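Local structure of putative exported protein (3OCJ) at residues V41-Q44 / I45-H49; V75-Q78 / P79-A83; H166-A169 / G170-T173; A204-T207 / E208-R212; P239-M242 / Q243-D246. The protein is of unknown function but carries a Rossmann-like methyltransferase domain and is therefore probably an S-adenosylmethionine-dependent methyltransferase. All blocks are in the same frame, centred on the assembly; numbering follows the deposited sequence.

Interaction 1: V41-Q44 / I45-H49; sequences VARQ and IELLH
Arg-43 reaches along the surface of helix 41-53, meeting Glu-46 at the edge of its guanidinium and Leu-47 over one face. NH1 of Arg-43 donates to OE1 of Glu-46 at 3.1 Å, a salt bridge between residues i and i+3. The carboxylate oxygen lies in the guanidinium plane, at its edge, and is met nearly end-on along its C-O bond, while the two flat groups stand 83° apart. A bend at chi2 (52°) in an otherwise stretched arginine chain brings the guanidinium back over Leu-47, whose CD2 sits above the centre of one face, 4.0 Å from CZ of Arg-43. The Arg-43/Glu-46 pair, with Ala-42, forms the more open side, and Leu-47 joins it to the packed one.

The tighter side holds Gln-44 and Leu-48, buried like Leu-47. Leu-48 N closes the helical bond to Gln-44 O at 2.9 Å, and the amide of Gln-44 is secured from outside, NE2 donating to the carbonyls of Phe-39 and Gly-34. CG1 of Val-41 touches CD1 of Ile-45 at 3.9 Å, one turn on.

Leu-47 and Gln-44 pack on Leu-255 of helix 247-261, whereas Val-41, Ile-45 and Leu-48 rest on helix 15-33, so the helix lies against both.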
loop_
_atom_site.group_PDB
_atom_site.type_symbol
_atom_site.label_atom_id
_atom_site.label_comp_id
_atom_site.label_asym_id
_atom_site.label_seq_id
_atom_site.Cartn_x
_atom_site.Cartn_y
_atom_site.Cartn_z
ATOM N N VAL A 41 6.442 20.862 21.764
ATOM C CA VAL A 41 7.730 20.233 21.468
ATOM C C VAL A 41 7.958 18.949 22.266
ATOM O O VAL A 41 8.363 17.920 21.709
ATOM C CB VAL A 41 8.903 21.214 21.698
ATOM C CG1 VAL A 41 10.222 20.464 21.849
ATOM C CG2 VAL A 41 8.977 22.229 20.563
ATOM N N ALA A 42 7.700 19.011 23.569
ATOM C CA ALA A 42 7.855 17.845 24.431
ATOM C C ALA A 42 6.996 16.682 23.951
ATOM O O ALA A 42 7.450 15.539 23.914
ATOM C CB ALA A 42 7.518 18.197 25.879
ATOM N N ARG A 43 5.755 16.977 23.574
ATOM C CA ARG A 43 4.841 15.941 23.112
ATOM C C ARG A 43 5.329 15.336 21.799
ATOM O O ARG A 43 5.270 14.125 21.608
ATOM C CB ARG A 43 3.422 16.498 22.967
ATOM C CG ARG A 43 2.403 15.499 22.457
ATOM C CD ARG A 43 2.416 14.216 23.266
ATOM N NE ARG A 43 1.274 13.364 22.939
ATOM C CZ ARG A 43 1.106 12.125 23.390
ATOM N NH1 ARG A 43 2.012 11.573 24.188
ATOM N NH2 ARG A 43 0.030 11.434 23.037
ATOM N N GLN A 44 5.831 16.182 20.906
ATOM C CA GLN A 44 6.365 15.708 19.636
ATOM C C GLN A 44 7.552 14.783 19.860
ATOM O O GLN A 44 7.715 13.782 19.154
ATOM C CB GLN A 44 6.783 16.880 18.752
ATOM C CG GLN A 44 5.622 17.744 18.265
ATOM C CD GLN A 44 6.109 18.957 17.511
ATOM O OE1 GLN A 44 6.968 18.849 16.630
ATOM N NE2 GLN A 44 5.582 20.131 17.867
ATOM N N ILE A 45 8.378 15.122 20.845
ATOM C CA ILE A 45 9.533 14.300 21.177
ATOM C C ILE A 45 9.066 12.951 21.715
ATOM O O ILE A 45 9.653 11.914 21.403
ATOM C CB ILE A 45 10.451 15.019 22.185
ATOM C CG1 ILE A 45 11.167 16.180 21.490
ATOM C CG2 ILE A 45 11.455 14.049 22.795
ATOM C CD1 ILE A 45 12.030 17.019 22.412
ATOM N N GLU A 46 7.989 12.963 22.496
ATOM C CA GLU A 46 7.389 11.717 22.967
ATOM C C GLU A 46 6.869 10.871 21.805
ATOM O O GLU A 46 7.003 9.647 21.806
ATOM C CB GLU A 46 6.259 11.992 23.961
ATOM C CG GLU A 46 6.702 12.658 25.253
ATOM C CD GLU A 46 5.542 12.890 26.211
ATOM O OE1 GLU A 46 4.376 12.700 25.800
ATOM O OE2 GLU A 46 5.799 13.264 27.376
ATOM N N LEU A 47 6.261 11.521 20.819
ATOM C CA LEU A 47 5.778 10.806 19.646
ATOM C C LEU A 47 6.945 10.175 18.884
ATOM O O LEU A 47 6.872 9.018 18.466
ATOM C CB LEU A 47 4.981 11.739 18.728
ATOM C CG LEU A 47 3.707 12.363 19.301
ATOM C CD1 LEU A 47 3.008 13.187 18.236
ATOM C CD2 LEU A 47 2.775 11.288 19.848
ATOM N N LEU A 48 8.018 10.935 18.709
ATOM C CA LEU A 48 9.210 10.425 18.039
ATOM C C LEU A 48 9.771 9.209 18.784
ATOM O O LEU A 48 10.164 8.217 18.164
ATOM C CB LEU A 48 10.264 11.527 17.898
ATOM C CG LEU A 48 11.610 11.135 17.278
ATOM C CD1 LEU A 48 11.417 10.522 15.891
ATOM C CD2 LEU A 48 12.522 12.343 17.193
ATOM N N HIS A 49 9.792 9.280 20.110
ATOM C CA HIS A 49 10.262 8.162 20.918
ATOM C C HIS A 49 9.382 6.929 20.723
ATOM O O HIS A 49 9.883 5.805 20.658
ATOM C CB HIS A 49 10.313 8.559 22.395
ATOM C CG HIS A 49 10.954 7.530 23.275
ATOM N ND1 HIS A 49 12.321 7.376 23.365
ATOM C CD2 HIS A 49 10.416 6.609 24.107
ATOM C CE1 HIS A 49 12.597 6.401 24.212
ATOM N NE2 HIS A 49 11.458 5.920 24.677
#

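Interaction 2: V75-Q78 / P79-A83; sequences VTHQ and PGSGA
Gln-78 O is gripped twice by Ser-81: the backbone N donates at 2.9 Å to Gln-78 O, and the hydroxyl OG of Ser-81 donates at 2.7 Å to the same oxygen. The hydroxyl comes in the carbonyl plane, on a lone pair, whereas the amide is tilted 23° from that plane. With chi1 at 79°, OG of Ser-81 lies between its own backbone N and carbonyl carbon, folded back over the turn. A water extends the link, donating a hydrogen bond to OG of Ser-81 at 3.0 Å and accepting one from Gln-78 N at 2.9 Å.

Beyond these bonds the His-77 ring follows the turn. Its CE1 comes within 3.3 Å of Ser-81 O, which lies near the ring plane at its edge, while Pro-79 CA is 3.9 Å from NE2 of His-77. That nitrogen is hydrogen-bonded to Glu-93 OE2, which also accepts from Gly-80 N, and Tyr-92 stands edge-to-face to the ring; helix 86-94 thus pins both the histidine and the turn.

Gln-78, Pro-79, Gly-80 and Ser-81 form a type II beta turn, with proline second and glycine third, the classic pairing, in the surface loop between helices 68-76 and 86-94.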
loop_
_atom_site.group_PDB
_atom_site.type_symbol
_atom_site.label_atom_id
_atom_site.label_comp_id
_atom_site.label_asym_id
_atom_site.label_seq_id
_atom_site.Cartn_x
_atom_site.Cartn_y
_atom_site.Cartn_z
ATOM N N VAL A 75 -1.635 -4.150 7.461
ATOM C CA VAL A 75 -2.950 -4.265 6.852
ATOM C C VAL A 75 -3.830 -5.341 7.495
ATOM O O VAL A 75 -5.033 -5.153 7.637
ATOM C CB VAL A 75 -2.859 -4.485 5.327
ATOM C CG1 VAL A 75 -4.233 -4.743 4.762
ATOM C CG2 VAL A 75 -2.241 -3.271 4.653
ATOM N N THR A 76 -3.230 -6.455 7.902
ATOM C CA THR A 76 -3.993 -7.558 8.473
ATOM C C THR A 76 -4.150 -7.481 9.998
ATOM O O THR A 76 -4.815 -8.323 10.605
ATOM C CB THR A 76 -3.402 -8.928 8.093
ATOM O OG1 THR A 76 -2.119 -9.093 8.704
ATOM C CG2 THR A 76 -3.254 -9.041 6.582
ATOM N N HIS A 77 -3.536 -6.471 10.604
ATOM C CA HIS A 77 -3.692 -6.254 12.041
ATOM C C HIS A 77 -5.166 -6.211 12.448
ATOM O O HIS A 77 -5.957 -5.444 11.901
ATOM C CB HIS A 77 -2.986 -4.966 12.480
ATOM C CG HIS A 77 -3.237 -4.599 13.912
ATOM N ND1 HIS A 77 -2.611 -5.229 14.964
ATOM C CD2 HIS A 77 -4.052 -3.667 14.460
ATOM C CE1 HIS A 77 -3.035 -4.707 16.102
ATOM N NE2 HIS A 77 -3.900 -3.750 15.824
ATOM N N GLN A 78 -5.530 -7.036 13.420
ATOM C CA GLN A 78 -6.873 -6.999 13.982
ATOM C C GLN A 78 -6.881 -6.052 15.178
ATOM O O GLN A 78 -6.121 -6.235 16.121
ATOM C CB GLN A 78 -7.305 -8.404 14.397
ATOM C CG GLN A 78 -7.297 -9.408 13.249
ATOM C CD GLN A 78 -7.926 -10.738 13.621
ATOM O OE1 GLN A 78 -8.681 -10.832 14.590
ATOM N NE2 GLN A 78 -7.619 -11.774 12.847
ATOM N N PRO A 79 -7.723 -5.012 15.132
ATOM C CA PRO A 79 -7.735 -4.040 16.232
ATOM C C PRO A 79 -7.915 -4.685 17.609
ATOM O O PRO A 79 -8.791 -5.531 17.811
ATOM C CB PRO A 79 -8.922 -3.142 15.883
ATOM C CG PRO A 79 -8.992 -3.207 14.384
ATOM C CD PRO A 79 -8.637 -4.628 14.043
ATOM N N GLY A 80 -7.059 -4.291 18.545
ATOM C CA GLY A 80 -7.075 -4.831 19.892
ATOM C C GLY A 80 -6.129 -5.997 20.105
ATOM O O GLY A 80 -5.823 -6.354 21.243
ATOM N N SER A 81 -5.653 -6.585 19.011
ATOM C CA SER A 81 -4.816 -7.781 19.077
ATOM C C SER A 81 -3.336 -7.443 19.175
ATOM O O SER A 81 -2.929 -6.294 19.000
ATOM C CB SER A 81 -5.037 -8.661 17.839
ATOM O OG SER A 81 -4.323 -8.153 16.721
ATOM N N GLY A 82 -2.532 -8.465 19.449
ATOM C CA GLY A 82 -1.091 -8.321 19.456
ATOM C C GLY A 82 -0.515 -7.635 20.677
ATOM O O GLY A 82 -1.241 -7.213 21.583
ATOM N N ALA A 83 0.811 -7.543 20.692
ATOM C CA ALA A 83 1.545 -6.894 21.765
ATOM C C ALA A 83 2.155 -5.615 21.214
ATOM O O ALA A 83 3.231 -5.626 20.610
ATOM C CB ALA A 83 2.628 -7.817 22.309
HETATM O O HOH W 1 -3.765 -9.314 13.961
#

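Interaction 3: H166-A169 / G170-T173; sequences HALA and GQIT
Leu-168 lays its CB and CG against the start of the Gln-171 side chain, three residues on, with CB of Leu-168 4.1 Å from CB of Gln-171; the two side chains cross at a slant. Their backbones are joined at the same place, Gln-171 N donating to Leu-168 O at 2.8 Å. The donor stands well above the carbonyl plane, 58° out of it, off the lone pairs. The same oxygen is brushed by the Ile-172 side chain, whose CG1 approaches Leu-168 O to 3.4 Å.

Upstream, a type I beta turn runs from His-166 to Ala-169. Chi1 of -164° puts CG on the carbonyl side of His-166, which lets ND1 reach the N-H of Leu-168 two residues on; ND1 of His-166 accepts from Leu-168 N at 2.9 Å, nearly straight at 169° and in the ring plane. NE2 of His-166 is hydrogen-bonded to the carbonyl of Leu-134, so both ring nitrogens are engaged.

Two waters finish the bend. One joins Ala-167 O to Gly-170 N; the other donates to Ala-169 O at 2.7 Å and to Ile-172 O.

The bend leads from helix 153-163 into strand 172-176, at one margin of the sheet. Gln-171 hydrogen-bonds through NE2 to Val-144 O, and Leu-168 and Ile-172 both pack on Leu-146 of the adjoining parallel strand 145-150.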
loop_
_atom_site.group_PDB
_atom_site.type_symbol
_atom_site.label_atom_id
_atom_site.label_comp_id
_atom_site.label_asym_id
_atom_site.label_seq_id
_atom_site.Cartn_x
_atom_site.Cartn_y
_atom_site.Cartn_z
ATOM N N HIS A 166 -1.219 -23.376 2.912
ATOM C CA HIS A 166 -2.429 -22.984 2.205
ATOM C C HIS A 166 -2.838 -24.041 1.179
ATOM O O HIS A 166 -1.996 -24.773 0.659
ATOM C CB HIS A 166 -2.179 -21.644 1.507
ATOM C CG HIS A 166 -3.422 -20.943 1.056
ATOM N ND1 HIS A 166 -4.090 -21.279 -0.102
ATOM C CD2 HIS A 166 -4.106 -19.906 1.597
ATOM C CE1 HIS A 166 -5.133 -20.484 -0.253
ATOM N NE2 HIS A 166 -5.169 -19.645 0.766
ATOM N N ALA A 167 -4.132 -24.100 0.885
ATOM C CA ALA A 167 -4.669 -25.044 -0.094
ATOM C C ALA A 167 -4.056 -24.863 -1.487
ATOM O O ALA A 167 -3.914 -25.833 -2.242
ATOM C CB ALA A 167 -6.186 -24.918 -0.162
ATOM N N LEU A 168 -3.695 -23.624 -1.813
ATOM C CA LEU A 168 -3.160 -23.292 -3.131
ATOM C C LEU A 168 -1.639 -23.147 -3.150
ATOM O O LEU A 168 -1.086 -22.568 -4.077
ATOM C CB LEU A 168 -3.818 -22.015 -3.677
ATOM C CG LEU A 168 -5.139 -22.215 -4.427
ATOM C CD1 LEU A 168 -6.219 -22.800 -3.518
ATOM C CD2 LEU A 168 -5.621 -20.904 -5.059
ATOM N N ALA A 169 -0.961 -23.674 -2.133
ATOM C CA ALA A 169 0.498 -23.553 -2.057
ATOM C C ALA A 169 1.178 -24.032 -3.340
ATOM O O ALA A 169 2.188 -23.476 -3.769
ATOM C CB ALA A 169 1.036 -24.308 -0.854
ATOM N N GLY A 170 0.616 -25.063 -3.956
ATOM C CA GLY A 170 1.176 -25.611 -5.179
ATOM C C GLY A 170 0.702 -24.929 -6.455
ATOM O O GLY A 170 1.119 -25.307 -7.551
ATOM N N GLN A 171 -0.159 -23.923 -6.314
ATOM C CA GLN A 171 -0.715 -23.201 -7.460
ATOM C C GLN A 171 -0.066 -21.842 -7.641
ATOM O O GLN A 171 -0.552 -21.022 -8.407
ATOM C CB GLN A 171 -2.222 -23.011 -7.285
ATOM C CG GLN A 171 -2.995 -24.310 -7.327
ATOM C CD GLN A 171 -2.859 -25.009 -8.667
ATOM O OE1 GLN A 171 -2.356 -26.129 -8.749
ATOM N NE2 GLN A 171 -3.314 -24.347 -9.730
ATOM N N ILE A 172 1.031 -21.608 -6.929
ATOM C CA ILE A 172 1.704 -20.317 -6.949
ATOM C C ILE A 172 3.000 -20.364 -7.745
ATOM O O ILE A 172 3.817 -21.267 -7.570
ATOM C CB ILE A 172 2.001 -19.832 -5.515
ATOM C CG1 ILE A 172 0.699 -19.725 -4.717
ATOM C CG2 ILE A 172 2.742 -18.492 -5.529
ATOM C CD1 ILE A 172 0.906 -19.466 -3.243
ATOM N N THR A 173 3.169 -19.386 -8.629
ATOM C CA THR A 173 4.414 -19.190 -9.356
ATOM C C THR A 173 4.919 -17.793 -9.032
ATOM O O THR A 173 4.178 -16.814 -9.152
ATOM C CB THR A 173 4.219 -19.319 -10.877
ATOM O OG1 THR A 173 3.654 -20.600 -11.187
ATOM C CG2 THR A 173 5.559 -19.208 -11.592
HETATM O O HOH W 2 -1.712 -26.575 -3.848
HETATM O O HOH W 3 3.701 -23.570 -5.990
#

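Interaction 4: A204-T207 / E208-R212; sequences ARVT and ELYRR
The Tyr-210 ring lies beside the Val-206 side chain, both pointing the same way from helix 203-216, and turns one face to Val-206. CG1 of Val-206 makes a CH-pi contact there, 3.9 Å from the ring centroid and 27° off the normal, with 3.5 Å to CZ of Tyr-210. The Val-206 carbonyl oxygen lies over the same face, offset toward the rim at CG, while taking the helical bond from Tyr-210 N at 3.0 Å. The valine methyl is put there by chi1 of 170°, which sets CG1 beside its carbonyl carbon, on the side of the following turn.

The other flat group, the Arg-211 guanidinium, carries the Glu-208 carboxylate at its edge and in its plane, in one of two modelled Glu-208 conformers. In that conformer the grip is side-on and two-pronged: NE of Arg-211 donates to OE1 of Glu-208 at 3.3 Å, and NH2 of Arg-211 to OE2 of Glu-208 at 3.2 Å, both oxygens being met on their syn sides. Bends at chi2 of the glutamate and chi3 of the arginine bring the groups together, the carboxylate tilted somewhat from the guanidinium plane. CG2 of Thr-207 approaches obliquely, 4.1 Å from NH2 of Arg-211.

NH2 of Arg-211 is shared with Glu-280 of helix 271-280 in a second salt bridge, tying the two helices; the two carboxylates offset its charge and probably restrict its rotation. The buried valine-tyrosine pair rests largely on apolar and CH-pi contact, with the Tyr-210 hydroxyl fixed by Asn-197 ND2.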
loop_
_atom_site.group_PDB
_atom_site.type_symbol
_atom_site.label_atom_id
_atom_site.label_comp_id
_atom_site.label_asym_id
_atom_site.label_seq_id
_atom_site.Cartn_x
_atom_site.Cartn_y
_atom_site.Cartn_z
ATOM N N ALA A 204 3.188 10.416 -16.040
ATOM C CA ALA A 204 3.411 9.595 -17.223
ATOM C C ALA A 204 4.027 8.244 -16.883
ATOM O O ALA A 204 3.696 7.244 -17.517
ATOM C CB ALA A 204 4.263 10.330 -18.254
ATOM N N ARG A 205 4.913 8.201 -15.885
ATOM C CA ARG A 205 5.491 6.911 -15.495
ATOM C C ARG A 205 4.409 5.983 -14.947
ATOM O O ARG A 205 4.440 4.780 -15.181
ATOM C CB ARG A 205 6.630 7.084 -14.487
ATOM C CG ARG A 205 7.881 7.720 -15.101
ATOM C CD ARG A 205 9.003 7.853 -14.072
ATOM N NE ARG A 205 10.216 8.413 -14.668
ATOM C CZ ARG A 205 11.174 7.695 -15.240
ATOM N NH1 ARG A 205 11.077 6.376 -15.307
ATOM N NH2 ARG A 205 12.243 8.307 -15.752
ATOM N N VAL A 206 3.443 6.538 -14.224
ATOM C CA VAL A 206 2.335 5.736 -13.716
ATOM C C VAL A 206 1.403 5.281 -14.849
ATOM O O VAL A 206 0.995 4.127 -14.887
ATOM C CB VAL A 206 1.584 6.480 -12.590
ATOM C CG1 VAL A 206 0.276 5.757 -12.232
ATOM C CG2 VAL A 206 2.477 6.562 -11.365
ATOM N N THR A 207 1.119 6.166 -15.799
ATOM C CA THR A 207 0.356 5.753 -16.973
ATOM C C THR A 207 1.035 4.586 -17.700
ATOM O O THR A 207 0.365 3.634 -18.122
ATOM C CB THR A 207 0.130 6.935 -17.913
ATOM O OG1 THR A 207 -0.588 7.941 -17.197
ATOM C CG2 THR A 207 -0.678 6.512 -19.132
ATOM N N GLU A 208 2.363 4.644 -17.825
ATOM C CA GLU A 208 3.084 3.566 -18.486
ATOM C C GLU A 208 3.009 2.252 -17.712
ATOM O O GLU A 208 2.927 1.173 -18.314
ATOM C CB GLU A 208 4.527 3.977 -18.792
ATOM C CG GLU A 208 4.607 5.014 -19.901
ATOM C CD GLU A 208 3.755 4.628 -21.103
ATOM O OE1 GLU A 208 3.887 3.478 -21.576
ATOM O OE2 GLU A 208 2.944 5.457 -21.571
ATOM N N LEU A 209 3.014 2.337 -16.384
ATOM C CA LEU A 209 2.822 1.145 -15.566
ATOM C C LEU A 209 1.445 0.541 -15.862
ATOM O O LEU A 209 1.312 -0.662 -16.068
ATOM C CB LEU A 209 2.959 1.492 -14.086
ATOM C CG LEU A 209 2.685 0.335 -13.120
ATOM C CD1 LEU A 209 3.815 -0.671 -13.130
ATOM C CD2 LEU A 209 2.456 0.839 -11.710
ATOM N N TYR A 210 0.426 1.392 -15.912
ATOM C CA TYR A 210 -0.922 0.920 -16.226
ATOM C C TYR A 210 -0.983 0.279 -17.611
ATOM O O TYR A 210 -1.701 -0.698 -17.812
ATOM C CB TYR A 210 -1.944 2.053 -16.129
ATOM C CG TYR A 210 -2.156 2.628 -14.738
ATOM C CD1 TYR A 210 -1.769 1.934 -13.592
ATOM C CD2 TYR A 210 -2.758 3.875 -14.583
ATOM C CE1 TYR A 210 -1.994 2.471 -12.324
ATOM C CE2 TYR A 210 -2.972 4.426 -13.330
ATOM C CZ TYR A 210 -2.594 3.722 -12.208
ATOM O OH TYR A 210 -2.809 4.255 -10.961
ATOM N N ARG A 211 -0.235 0.828 -18.563
ATOM C CA ARG A 211 -0.192 0.248 -19.899
ATOM C C ARG A 211 0.423 -1.150 -19.879
ATOM O O ARG A 211 -0.047 -2.050 -20.580
ATOM C CB ARG A 211 0.568 1.147 -20.873
ATOM C CG ARG A 211 0.092 0.971 -22.300
ATOM C CD ARG A 211 0.899 1.805 -23.277
ATOM N NE ARG A 211 0.919 3.229 -22.944
ATOM C CZ ARG A 211 0.002 4.110 -23.334
ATOM N NH1 ARG A 211 -1.035 3.722 -24.064
ATOM N NH2 ARG A 211 0.131 5.381 -22.993
ATOM N N ARG A 212 1.467 -1.338 -19.071
ATOM C CA ARG A 212 2.054 -2.671 -18.936
ATOM C C ARG A 212 1.068 -3.639 -18.298
ATOM O O ARG A 212 0.968 -4.791 -18.711
ATOM C CB ARG A 212 3.368 -2.601 -18.157
ATOM C CG ARG A 212 4.451 -1.897 -18.965
ATOM C CD ARG A 212 5.731 -1.677 -18.197
ATOM N NE ARG A 212 6.700 -0.991 -19.051
ATOM C CZ ARG A 212 7.600 -1.608 -19.807
ATOM N NH1 ARG A 212 7.677 -2.931 -19.806
ATOM N NH2 ARG A 212 8.428 -0.898 -20.562
#

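Interaction 5: P239-M242 / Q243-D246; sequences PWDM and QAID
This is a compact local turn, with a brief 3-10 stretch at 242-243, in the loop that runs from strand 221-226 to helix 247-261; Asp-241 opens it and Ile-245 closes its apolar side. The Asp-241 carbonyl accepts from Ala-244 N at 2.9 Å, the donor standing well above the carbonyl plane. OD1 of Asp-241 accepts from Gln-243 N at 2.9 Å, an Asx turn, in a bent bond of 137° approached from above the carboxylate plane. Chi1 of 179° swings the carboxylate to the carbonyl side of Asp-241, within reach of the amide two residues on. A longer bond, Ile-245 N to Met-242 O at 3.3 Å, continues the turn.

On the other side CD1 of Ile-245 is the meeting point of two neighbours. CE3 of Trp-240 comes to 3.8 Å from it, obliquely to the indole, and the selenium of selenomethionine Met-242 lies 4.1 Å from CD1 of Ile-245, its chain curled by bends at chi2 and chi3.

Trp-240, Met-242 and Ile-245 all rest on Leu-250 of helix 247-261; Asp-246 is the N-cap of that helix, its OD2 accepting from Asp-249 N, and Asp-241 makes backbone bonds with Ala-293.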
loop_
_atom_site.group_PDB
_atom_site.type_symbol
_atom_site.label_atom_id
_atom_site.label_comp_id
_atom_site.label_asym_id
_atom_site.label_seq_id
_atom_site.Cartn_x
_atom_site.Cartn_y
_atom_site.Cartn_z
ATOM N N PRO A 239 -11.344 14.617 -2.881
ATOM C CA PRO A 239 -12.578 13.899 -2.539
ATOM C C PRO A 239 -12.728 13.625 -1.034
ATOM O O PRO A 239 -13.699 12.989 -0.635
ATOM C CB PRO A 239 -12.391 12.565 -3.260
ATOM C CG PRO A 239 -10.896 12.322 -3.150
ATOM C CD PRO A 239 -10.256 13.700 -3.277
ATOM N N TRP A 240 -11.768 14.038 -0.211
ATOM C CA TRP A 240 -11.829 13.727 1.211
ATOM C C TRP A 240 -13.156 14.150 1.813
ATOM O O TRP A 240 -13.608 15.283 1.599
ATOM C CB TRP A 240 -10.689 14.407 1.977
ATOM C CG TRP A 240 -9.337 13.797 1.755
ATOM C CD1 TRP A 240 -8.917 13.073 0.663
ATOM C CD2 TRP A 240 -8.227 13.849 2.656
ATOM N NE1 TRP A 240 -7.604 12.695 0.831
ATOM C CE2 TRP A 240 -7.165 13.142 2.052
ATOM C CE3 TRP A 240 -8.034 14.413 3.927
ATOM C CZ2 TRP A 240 -5.920 12.996 2.671
ATOM C CZ3 TRP A 240 -6.805 14.267 4.538
ATOM C CH2 TRP A 240 -5.760 13.564 3.910
ATOM N N ASP A 241 -13.777 13.246 2.569
ATOM C CA ASP A 241 -14.963 13.583 3.351
ATOM C C ASP A 241 -14.500 13.906 4.764
ATOM O O ASP A 241 -14.221 13.012 5.549
ATOM C CB ASP A 241 -15.962 12.417 3.367
ATOM C CG ASP A 241 -17.219 12.726 4.196
ATOM O OD1 ASP A 241 -17.271 13.803 4.830
ATOM O OD2 ASP A 241 -18.137 11.878 4.198
HETATM N N MSE A 242 -14.418 15.192 5.087
HETATM C CA MSE A 242 -13.885 15.583 6.388
HETATM C C MSE A 242 -14.767 15.110 7.541
HETATM O O MSE A 242 -14.293 14.969 8.670
HETATM C CB MSE A 242 -13.664 17.099 6.465
HETATM C CG MSE A 242 -12.728 17.656 5.390
HETATM SE SE MSE A 242 -11.004 16.761 5.283
HETATM C CE MSE A 242 -10.503 16.889 7.129
ATOM N N GLN A 243 -16.040 14.854 7.267
ATOM C CA GLN A 243 -16.936 14.377 8.317
ATOM C C GLN A 243 -16.676 12.918 8.667
ATOM O O GLN A 243 -17.212 12.400 9.650
ATOM C CB GLN A 243 -18.402 14.561 7.910
ATOM C CG GLN A 243 -18.850 16.009 7.941
ATOM C CD GLN A 243 -19.240 16.519 6.571
ATOM O OE1 GLN A 243 -18.431 16.523 5.647
ATOM N NE2 GLN A 243 -20.488 16.952 6.432
ATOM N N ALA A 244 -15.838 12.263 7.867
ATOM C CA ALA A 244 -15.508 10.859 8.072
ATOM C C ALA A 244 -14.118 10.695 8.684
ATOM O O ALA A 244 -13.600 9.582 8.750
ATOM C CB ALA A 244 -15.597 10.097 6.750
ATOM N N ILE A 245 -13.534 11.806 9.132
ATOM C CA ILE A 245 -12.167 11.803 9.665
ATOM C C ILE A 245 -12.150 12.461 11.036
ATOM O O ILE A 245 -12.637 13.580 11.199
ATOM C CB ILE A 245 -11.197 12.565 8.742
ATOM C CG1 ILE A 245 -11.248 11.983 7.318
ATOM C CG2 ILE A 245 -9.776 12.525 9.309
ATOM C CD1 ILE A 245 -10.481 12.811 6.282
ATOM N N ASP A 246 -11.597 11.777 12.031
ATOM C CA ASP A 246 -11.475 12.385 13.349
ATOM C C ASP A 246 -10.444 13.512 13.300
ATOM O O ASP A 246 -9.303 13.293 12.888
ATOM C CB ASP A 246 -11.069 11.347 14.396
ATOM C CG ASP A 246 -10.927 11.951 15.778
ATOM O OD1 ASP A 246 -11.951 12.061 16.487
ATOM O OD2 ASP A 246 -9.809 12.349 16.149
#

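How the interactions relate
All five contacts are local; none touches another. Interactions 3 and 4 belong to the methyltransferase domain, one at the sheet-edge strand and the other on a helix, with centres 29 Å apart. Interactions 1 and 3 lie on opposite sides of the chain's centre, about 45 Å between centres. Interactions 1 and 5 are linked through helix 247-261: the first packs on it and the second leads into it, though their nearest atoms are about 12 Å apart. A bound palmitic acid lies about 10 Å from side chains of interactions 1, 2 and 5 (Leu-47, His-77, Trp-240), none lining its site; a glycerol, probably from the crystallisation liquor, lies about 3 Å from the Trp-240 side chain.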